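Local coordinates for protein multi-copper Oxidase CueO (Ochrobactrum, PDB 6EVG) that oxidises lignin model compounds and lignosulfonate as a laccase-like multicopper oxidase, probably passing electrons through its coppers to dioxygen, at residues K38-F48 and S56-P66; H196-I204 and G227-V235. All coordinates share one frame; numbering follows the deposited sequence.

Contact 1 (K38-F48 and S56-P66); sequences KLKVQTGRHSF and SAGINGAYLGP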
loop_
_atom_site.group_PDB
_atom_site.type_symbol
_atom_site.label_atom_id
_atom_site.label_comp_id
_atom_site.label_asym_id
_atom_site.label_seq_id
_atom_site.Cartn_x
_atom_site.Cartn_y
_atom_site.Cartn_z
ATOM N N LYS A 38 7.555 -6.476 -18.474
ATOM C CA LYS A 38 6.476 -7.425 -18.710
ATOM C C LYS A 38 5.916 -7.986 -17.402
ATOM O O LYS A 38 6.673 -8.481 -16.547
ATOM C CB LYS A 38 7.001 -8.557 -19.592
ATOM C CG LYS A 38 7.394 -8.150 -20.992
ATOM C CD LYS A 38 7.950 -9.273 -21.882
ATOM C CE LYS A 38 8.464 -8.693 -23.176
ATOM N NZ LYS A 38 8.938 -9.795 -24.034
ATOM N N LEU A 39 4.585 -7.868 -17.241
ATOM C CA LEU A 39 3.886 -8.279 -16.007
ATOM C C LEU A 39 2.709 -9.147 -16.385
ATOM O O LEU A 39 1.750 -8.685 -16.967
ATOM C CB LEU A 39 3.372 -7.044 -15.271
ATOM C CG LEU A 39 4.445 -6.014 -14.890
ATOM C CD1 LEU A 39 3.763 -4.712 -14.405
ATOM C CD2 LEU A 39 5.364 -6.563 -13.791
ATOM N N LYS A 40 2.731 -10.426 -16.030
ATOM C CA LYS A 40 1.701 -11.374 -16.406
ATOM C C LYS A 40 0.951 -11.804 -15.144
ATOM O O LYS A 40 1.522 -12.450 -14.254
ATOM C CB LYS A 40 2.286 -12.579 -17.129
ATOM C CG LYS A 40 1.177 -13.579 -17.556
ATOM C CD LYS A 40 1.731 -14.804 -18.229
ATOM C CE LYS A 40 0.648 -15.848 -18.512
ATOM N NZ LYS A 40 1.297 -16.943 -19.284
ATOM N N VAL A 41 -0.328 -11.468 -15.094
ATOM C CA VAL A 41 -1.196 -11.837 -13.961
ATOM C C VAL A 41 -1.692 -13.258 -14.209
ATOM O O VAL A 41 -2.172 -13.578 -15.318
ATOM C CB VAL A 41 -2.357 -10.828 -13.822
ATOM C CG1 VAL A 41 -3.175 -11.190 -12.617
ATOM C CG2 VAL A 41 -1.817 -9.390 -13.757
ATOM N N GLN A 42 -1.621 -14.117 -13.194
ATOM C CA GLN A 42 -1.878 -15.515 -13.376
ATOM C C GLN A 42 -2.303 -16.188 -12.084
ATOM O O GLN A 42 -1.887 -15.772 -11.012
ATOM C CB GLN A 42 -0.624 -16.220 -13.919
ATOM C CG GLN A 42 0.579 -16.052 -12.985
ATOM C CD GLN A 42 1.899 -16.395 -13.671
ATOM O OE1 GLN A 42 2.407 -17.502 -13.481
ATOM N NE2 GLN A 42 2.481 -15.466 -14.416
ATOM N N THR A 43 -3.105 -17.231 -12.205
ATOM C CA THR A 43 -3.420 -18.081 -11.055
ATOM C C THR A 43 -2.347 -19.130 -10.853
ATOM O O THR A 43 -1.571 -19.448 -11.761
ATOM C CB THR A 43 -4.810 -18.716 -11.145
ATOM O OG1 THR A 43 -4.808 -19.569 -12.278
ATOM C CG2 THR A 43 -5.930 -17.690 -11.214
ATOM N N GLY A 44 -2.341 -19.720 -9.659
ATOM C CA GLY A 44 -1.423 -20.826 -9.402
ATOM C C GLY A 44 -1.718 -21.398 -8.010
ATOM O O GLY A 44 -2.832 -21.268 -7.508
ATOM N N ARG A 45 -0.659 -21.959 -7.406
ATOM C CA ARG A 45 -0.714 -22.428 -6.032
ATOM C C ARG A 45 0.550 -21.969 -5.363
ATOM O O ARG A 45 1.604 -21.872 -6.000
ATOM C CB ARG A 45 -0.866 -23.965 -5.948
ATOM C CG ARG A 45 -2.075 -24.485 -6.698
ATOM C CD ARG A 45 -2.259 -25.942 -6.544
ATOM N NE ARG A 45 -2.680 -26.242 -5.190
ATOM C CZ ARG A 45 -3.904 -26.004 -4.714
ATOM N NH1 ARG A 45 -4.812 -25.535 -5.494
ATOM N NH2 ARG A 45 -4.238 -26.256 -3.459
ATOM N N HIS A 46 0.439 -21.734 -4.047
ATOM C CA HIS A 46 1.564 -21.152 -3.289
ATOM C C HIS A 46 1.671 -21.795 -1.915
ATOM O O HIS A 46 0.658 -21.966 -1.236
ATOM C CB HIS A 46 1.359 -19.640 -3.172
ATOM C CG HIS A 46 2.390 -18.949 -2.353
ATOM N ND1 HIS A 46 3.651 -18.670 -2.811
ATOM C CD2 HIS A 46 2.332 -18.516 -1.068
ATOM C CE1 HIS A 46 4.332 -18.059 -1.842
ATOM N NE2 HIS A 46 3.554 -17.940 -0.782
ATOM N N SER A 47 2.917 -22.082 -1.514
ATOM C CA SER A 47 3.189 -22.559 -0.168
ATOM C C SER A 47 3.580 -21.395 0.749
ATOM O O SER A 47 4.621 -20.752 0.570
ATOM C CB SER A 47 4.302 -23.580 -0.215
ATOM O OG SER A 47 4.659 -23.989 1.102
ATOM N N PHE A 48 2.751 -21.164 1.747
ATOM C CA PHE A 48 3.026 -20.215 2.768
ATOM C C PHE A 48 3.887 -20.789 3.903
ATOM O O PHE A 48 4.515 -20.071 4.662
ATOM C CB PHE A 48 1.727 -19.657 3.378
ATOM C CG PHE A 48 0.810 -18.948 2.366
ATOM C CD1 PHE A 48 0.955 -17.616 2.115
ATOM C CD2 PHE A 48 -0.150 -19.646 1.649
ATOM C CE1 PHE A 48 0.199 -16.974 1.193
ATOM C CE2 PHE A 48 -0.951 -19.006 0.704
ATOM C CZ PHE A 48 -0.778 -17.653 0.480
ATOM N N SER A 56 -3.919 -19.624 -5.302
ATOM C CA SER A 56 -3.341 -18.302 -5.262
ATOM C C SER A 56 -3.404 -17.640 -6.626
ATOM O O SER A 56 -3.828 -18.246 -7.635
ATOM C CB SER A 56 -1.912 -18.391 -4.731
ATOM O OG SER A 56 -1.086 -19.082 -5.619
ATOM N N ALA A 57 -2.918 -16.397 -6.697
ATOM C CA ALA A 57 -2.662 -15.707 -7.955
ATOM C C ALA A 57 -1.572 -14.703 -7.707
ATOM O O ALA A 57 -1.423 -14.200 -6.597
ATOM C CB ALA A 57 -3.923 -15.034 -8.495
ATOM N N GLY A 58 -0.816 -14.380 -8.752
ATOM C CA GLY A 58 0.276 -13.454 -8.646
ATOM C C GLY A 58 0.650 -12.854 -9.957
ATOM O O GLY A 58 -0.067 -12.982 -10.951
ATOM N N ILE A 59 1.807 -12.185 -9.960
ATOM C CA ILE A 59 2.335 -11.493 -11.124
ATOM C C ILE A 59 3.687 -12.111 -11.430
ATOM O O ILE A 59 4.595 -12.129 -10.572
ATOM C CB ILE A 59 2.448 -9.970 -10.899
ATOM C CG1 ILE A 59 1.098 -9.401 -10.434
ATOM C CG2 ILE A 59 2.973 -9.307 -12.151
ATOM C CD1 ILE A 59 1.093 -7.939 -10.140
ATOM N N ASN A 60 3.840 -12.663 -12.645
ATOM C CA ASN A 60 5.067 -13.359 -13.010
ATOM C C ASN A 60 5.366 -14.522 -12.042
ATOM O O ASN A 60 6.536 -14.886 -11.819
ATOM C CB ASN A 60 6.258 -12.450 -13.146
ATOM C CG ASN A 60 6.088 -11.403 -14.209
ATOM O OD1 ASN A 60 5.167 -11.470 -15.049
ATOM N ND2 ASN A 60 6.978 -10.428 -14.247
ATOM N N GLY A 61 4.337 -15.138 -11.538
ATOM C CA GLY A 61 4.400 -16.218 -10.587
ATOM C C GLY A 61 3.094 -16.332 -9.869
ATOM O O GLY A 61 2.133 -15.637 -10.177
ATOM N N ALA A 62 3.037 -17.282 -8.904
ATOM C CA ALA A 62 1.778 -17.668 -8.303
ATOM C C ALA A 62 1.317 -16.836 -7.136
ATOM O O ALA A 62 0.187 -16.976 -6.664
ATOM C CB ALA A 62 1.864 -19.118 -7.861
ATOM N N TYR A 63 2.190 -15.926 -6.640
ATOM C CA TYR A 63 1.850 -15.114 -5.466
ATOM C C TYR A 63 2.772 -13.887 -5.435
ATOM O O TYR A 63 3.966 -14.024 -5.738
ATOM C CB TYR A 63 2.021 -15.952 -4.160
ATOM C CG TYR A 63 1.428 -15.257 -2.964
ATOM C CD1 TYR A 63 0.081 -15.334 -2.677
ATOM C CD2 TYR A 63 2.207 -14.442 -2.107
ATOM C CE1 TYR A 63 -0.500 -14.610 -1.660
ATOM C CE2 TYR A 63 1.651 -13.714 -1.066
ATOM C CZ TYR A 63 0.274 -13.778 -0.846
ATOM O OH TYR A 63 -0.319 -13.067 0.133
ATOM N N LEU A 64 2.231 -12.729 -5.084
ATOM C CA LEU A 64 3.028 -11.498 -5.068
ATOM C C LEU A 64 3.605 -11.272 -6.465
ATOM O O LEU A 64 2.961 -11.649 -7.447
ATOM C CB LEU A 64 3.993 -11.470 -3.896
ATOM C CG LEU A 64 3.411 -10.899 -2.614
ATOM C CD1 LEU A 64 4.382 -11.090 -1.478
ATOM C CD2 LEU A 64 3.038 -9.455 -2.627
ATOM N N GLY A 65 4.736 -10.609 -6.569
ATOM C CA GLY A 65 5.179 -10.090 -7.841
ATOM C C GLY A 65 6.563 -9.519 -7.723
ATOM O O GLY A 65 7.182 -9.515 -6.658
ATOM N N PRO A 66 7.108 -9.033 -8.842
ATOM C CA PRO A 66 8.442 -8.432 -8.843
ATOM C C PRO A 66 8.469 -7.076 -8.139
ATOM O O PRO A 66 7.434 -6.439 -7.941
ATOM C CB PRO A 66 8.743 -8.254 -10.319
ATOM C CG PRO A 66 7.383 -8.034 -10.934
ATOM C CD PRO A 66 6.484 -8.955 -10.150
#
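His46 and Tyr63 meet ring on ring because both have CG anti to the backbone N: the chi1 of His46 (176°) brings one imidazole face under Tyr63 CB, 3.6 Å from the ring centroid, and that of Tyr63 (-169°) swings the phenol ring alongside. The two rings form an offset stack with planes 21° apart. Phe48 then turns its edge to the face of Tyr63, its CZ 3.7 Å from Tyr63 CE1, while His46 CD2 sits above the centre of the Phe48 ring. The polar ends of the cluster are tied outward: His46 NE2 to the carbonyl of Gly207, Tyr63 OH to Gln176.

At the other end, Asn60 reads two backbone groups at once. Its ND2 donates to Lys38 O at 3.0 Å, nearly straight and in the carbonyl plane, and its OD1 takes the Lys40 N-H at 2.8 Å. Lys40 O is itself gripped from opposite faces of its plane by Asn60 N and Gln42 NE2. The Gln42 chain, extended beyond CG, runs alongside the turn, its CG 3.2 Å from Gly61 O. Ser56 OG donates to Ala62 O at 2.7 Å, bracing the chain beyond the strand. On the inner side Leu39, Val41 and Ile59 pack together, toward Phe130 and Ile146. Between these ends run alternating hydrogen-bonded and non-hydrogen-bonded antiparallel pairs, the beta hairpin of strands 36-46 and 54-59 at one side of a cupredoxin-type sheet.

Contact 2 (H196-I204 and G227-V235); sequences HGFRGGNLI and GANARNFHV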
loop_
_atom_site.group_PDB
_atom_site.type_symbol
_atom_site.label_atom_id
_atom_site.label_comp_id
_atom_site.label_asym_id
_atom_site.label_seq_id
_atom_site.Cartn_x
_atom_site.Cartn_y
_atom_site.Cartn_z
ATOM N N HIS A 196 -16.510 -5.551 9.025
ATOM C CA HIS A 196 -15.343 -5.157 9.866
ATOM C C HIS A 196 -14.006 -5.287 9.165
ATOM O O HIS A 196 -13.016 -4.846 9.732
ATOM C CB HIS A 196 -15.347 -5.919 11.208
ATOM C CG HIS A 196 -16.581 -5.624 12.019
ATOM N ND1 HIS A 196 -16.822 -4.397 12.602
ATOM C CD2 HIS A 196 -17.696 -6.348 12.226
ATOM C CE1 HIS A 196 -18.005 -4.414 13.209
ATOM N NE2 HIS A 196 -18.546 -5.603 13.016
ATOM N N GLY A 197 -14.004 -5.891 7.979
ATOM C CA GLY A 197 -12.761 -6.237 7.281
ATOM C C GLY A 197 -12.371 -7.674 7.535
ATOM O O GLY A 197 -12.607 -8.216 8.615
ATOM N N PHE A 198 -11.748 -8.283 6.535
ATOM C CA PHE A 198 -11.325 -9.672 6.565
ATOM C C PHE A 198 -9.928 -9.746 7.139
ATOM O O PHE A 198 -8.983 -9.221 6.536
ATOM C CB PHE A 198 -11.342 -10.233 5.154
ATOM C CG PHE A 198 -10.935 -11.664 4.982
ATOM C CD1 PHE A 198 -11.873 -12.687 5.091
ATOM C CD2 PHE A 198 -9.639 -12.019 4.737
ATOM C CE1 PHE A 198 -11.539 -14.019 4.838
ATOM C CE2 PHE A 198 -9.281 -13.345 4.510
ATOM C CZ PHE A 198 -10.215 -14.329 4.582
ATOM N N ARG A 199 -9.784 -10.477 8.262
ATOM C CA ARG A 199 -8.475 -10.715 8.911
ATOM C C ARG A 199 -8.291 -12.225 9.136
ATOM O O ARG A 199 -9.253 -12.992 9.214
ATOM C CB ARG A 199 -8.398 -10.030 10.278
ATOM C CG ARG A 199 -8.406 -8.512 10.162
ATOM C CD ARG A 199 -8.352 -7.729 11.473
ATOM N NE ARG A 199 -7.707 -8.318 12.623
ATOM C CZ ARG A 199 -7.767 -7.934 13.920
ATOM N NH1 ARG A 199 -8.555 -6.944 14.366
ATOM N NH2 ARG A 199 -7.047 -8.573 14.795
ATOM N N GLY A 200 -7.041 -12.652 9.224
ATOM C CA GLY A 200 -6.715 -14.028 9.586
ATOM C C GLY A 200 -5.605 -14.097 10.591
ATOM O O GLY A 200 -4.875 -13.124 10.757
ATOM N N GLY A 201 -5.470 -15.251 11.214
ATOM C CA GLY A 201 -4.490 -15.416 12.320
ATOM C C GLY A 201 -3.109 -15.789 11.884
ATOM O O GLY A 201 -2.188 -15.776 12.699
ATOM N N ASN A 202 -2.915 -16.160 10.614
ATOM C CA ASN A 202 -1.556 -16.524 10.155
ATOM C C ASN A 202 -0.920 -15.288 9.540
ATOM O O ASN A 202 -1.368 -14.835 8.474
ATOM C CB ASN A 202 -1.638 -17.635 9.118
ATOM C CG ASN A 202 -2.291 -18.862 9.611
ATOM O OD1 ASN A 202 -1.705 -19.644 10.334
ATOM N ND2 ASN A 202 -3.525 -19.085 9.204
ATOM N N LEU A 203 0.119 -14.749 10.150
ATOM C CA LEU A 203 0.804 -13.574 9.583
ATOM C C LEU A 203 1.886 -14.029 8.640
ATOM O O LEU A 203 2.540 -15.035 8.916
ATOM C CB LEU A 203 1.375 -12.721 10.693
ATOM C CG LEU A 203 0.424 -12.296 11.812
ATOM C CD1 LEU A 203 1.107 -11.301 12.745
ATOM C CD2 LEU A 203 -0.850 -11.619 11.228
ATOM N N ILE A 204 2.058 -13.278 7.566
ATOM C CA ILE A 204 3.078 -13.612 6.558
ATOM C C ILE A 204 3.878 -12.369 6.178
ATOM O O ILE A 204 3.383 -11.242 6.248
ATOM C CB ILE A 204 2.451 -14.287 5.322
ATOM C CG1 ILE A 204 1.359 -13.420 4.691
ATOM C CG2 ILE A 204 1.930 -15.667 5.704
ATOM C CD1 ILE A 204 0.894 -13.910 3.331
ATOM N N GLY A 227 0.206 -4.977 2.766
ATOM C CA GLY A 227 -0.561 -5.477 1.654
ATOM C C GLY A 227 -1.790 -6.325 2.042
ATOM O O GLY A 227 -2.312 -7.058 1.183
ATOM N N ALA A 228 -2.211 -6.228 3.297
ATOM C CA ALA A 228 -3.326 -7.037 3.783
ATOM C C ALA A 228 -4.684 -6.445 3.327
ATOM O O ALA A 228 -4.769 -5.280 2.945
ATOM C CB ALA A 228 -3.317 -7.069 5.302
ATOM N N ASN A 229 -5.731 -7.286 3.408
ATOM C CA ASN A 229 -7.071 -6.794 3.107
ATOM C C ASN A 229 -7.539 -5.713 4.051
ATOM O O ASN A 229 -8.280 -4.820 3.658
ATOM C CB ASN A 229 -8.083 -7.951 3.124
ATOM C CG ASN A 229 -8.061 -8.782 1.864
ATOM O OD1 ASN A 229 -7.004 -9.164 1.359
ATOM N ND2 ASN A 229 -9.270 -9.077 1.336
ATOM N N ALA A 230 -7.174 -5.868 5.326
ATOM C CA ALA A 230 -7.828 -5.065 6.391
ATOM C C ALA A 230 -6.968 -4.824 7.614
ATOM O O ALA A 230 -7.084 -3.766 8.233
ATOM C CB ALA A 230 -9.142 -5.690 6.821
ATOM N N ARG A 231 -6.169 -5.802 8.014
ATOM C CA ARG A 231 -5.394 -5.732 9.244
ATOM C C ARG A 231 -4.475 -4.525 9.231
ATOM O O ARG A 231 -3.751 -4.309 8.242
ATOM C CB ARG A 231 -4.558 -6.982 9.389
ATOM C CG ARG A 231 -3.680 -7.040 10.622
ATOM C CD ARG A 231 -2.988 -8.370 10.804
ATOM N NE ARG A 231 -3.887 -9.451 11.137
ATOM C CZ ARG A 231 -4.226 -9.824 12.375
ATOM N NH1 ARG A 231 -3.738 -9.163 13.423
ATOM N NH2 ARG A 231 -5.020 -10.850 12.569
ATOM N N ASN A 232 -4.400 -3.795 10.349
ATOM C CA ASN A 232 -3.372 -2.795 10.597
ATOM C C ASN A 232 -2.230 -3.463 11.350
ATOM O O ASN A 232 -2.448 -4.283 12.265
ATOM C CB ASN A 232 -3.890 -1.645 11.419
ATOM C CG ASN A 232 -5.031 -0.929 10.743
ATOM O OD1 ASN A 232 -4.938 -0.584 9.567
ATOM N ND2 ASN A 232 -6.124 -0.692 11.482
ATOM N N PHE A 233 -0.985 -3.141 10.966
ATOM C CA PHE A 233 0.174 -3.619 11.678
ATOM C C PHE A 233 0.712 -2.508 12.547
ATOM O O PHE A 233 0.652 -1.336 12.191
ATOM C CB PHE A 233 1.252 -4.135 10.699
ATOM C CG PHE A 233 0.829 -5.367 9.974
ATOM C CD1 PHE A 233 0.935 -6.611 10.514
ATOM C CD2 PHE A 233 0.255 -5.271 8.690
ATOM C CE1 PHE A 233 0.528 -7.753 9.856
ATOM C CE2 PHE A 233 -0.210 -6.401 8.045
ATOM C CZ PHE A 233 -0.062 -7.635 8.604
ATOM N N HIS A 234 1.279 -2.883 13.722
ATOM C CA HIS A 234 1.820 -1.909 14.658
ATOM C C HIS A 234 3.162 -2.536 15.087
ATOM O O HIS A 234 3.181 -3.333 16.043
ATOM C CB HIS A 234 0.871 -1.691 15.843
ATOM C CG HIS A 234 -0.528 -1.350 15.466
ATOM N ND1 HIS A 234 -0.923 -0.080 15.079
ATOM C CD2 HIS A 234 -1.624 -2.136 15.412
ATOM C CE1 HIS A 234 -2.229 -0.116 14.802
ATOM N NE2 HIS A 234 -2.676 -1.352 15.010
ATOM N N VAL A 235 4.222 -2.225 14.355
ATOM C CA VAL A 235 5.414 -3.055 14.381
ATOM C C VAL A 235 6.518 -2.495 15.243
ATOM O O VAL A 235 6.785 -1.289 15.231
ATOM C CB VAL A 235 5.953 -3.382 12.961
ATOM C CG1 VAL A 235 4.894 -4.032 12.101
ATOM C CG2 VAL A 235 6.531 -2.210 12.280
HETATM O O HOH W 1 -6.413 -8.318 6.654
#
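The Arg231 guanidinium is sandwiched: Arg199 NE lies over one face and Leu203 CD2 over the opposite one, each 3.7 Å above the plane and displaced toward the rim. The two guanidinium planes stand 79° apart, and Arg231 NH2 falls at the edge of the Arg199 group. Further back, Arg231 CG rests over a face of the Phe233 ring. The Arg231 chain leaves with CG anti to the backbone N (chi1 179°) and bends at chi3, which carries NH2 to Gly200 O at 2.9 Å; that bond is rather bent and reaches the oxygen from above the carbonyl plane. Arg231 NE forms a salt bridge with Asp177, which also accepts from Gly200 N. Putting a leucine here would probably leave Gly200 O and Asp177 without their charged donor and open a gap between Arg199 and Leu203. Nearby, Ala230 CB packs 3.7 Å from Gly197 CA, so close that a side chain on Gly197 would clash. A water lies 2.7 Å from Phe198 O and accepts from Arg231 N, linking the two loops. Two arginines this close, with Arg199 NH2 3.6 Å from Arg231 NH1, should repel, and Asp177 probably offsets much of that cost.

Contact 1 closes along the chain before contact 2 opens, and their centres lie 20 Å apart, yet they touch through Ile204. Its CD1 is 3.5 Å from Tyr63 OH and 3.8 Å from Phe48 CE1, so the aromatic end of the 38-48/56-66 hairpin packs against strand 202-205. Strand 170-178 is shared too: Gln176 holds Tyr63 OH, and Asp177 pairs with Arg231. Contact 2 is the one near copper, residue Gly197 lying about 8 Å from the copper ion bound by His434, Cys490 and His495, without coordinating it. Its loops also reach Glu494, next to ligand His495, through Phe198 N and Asn229 ND2, whereas contact 1 is a hairpin within one sheet, its aromatic end meeting another at Ile204.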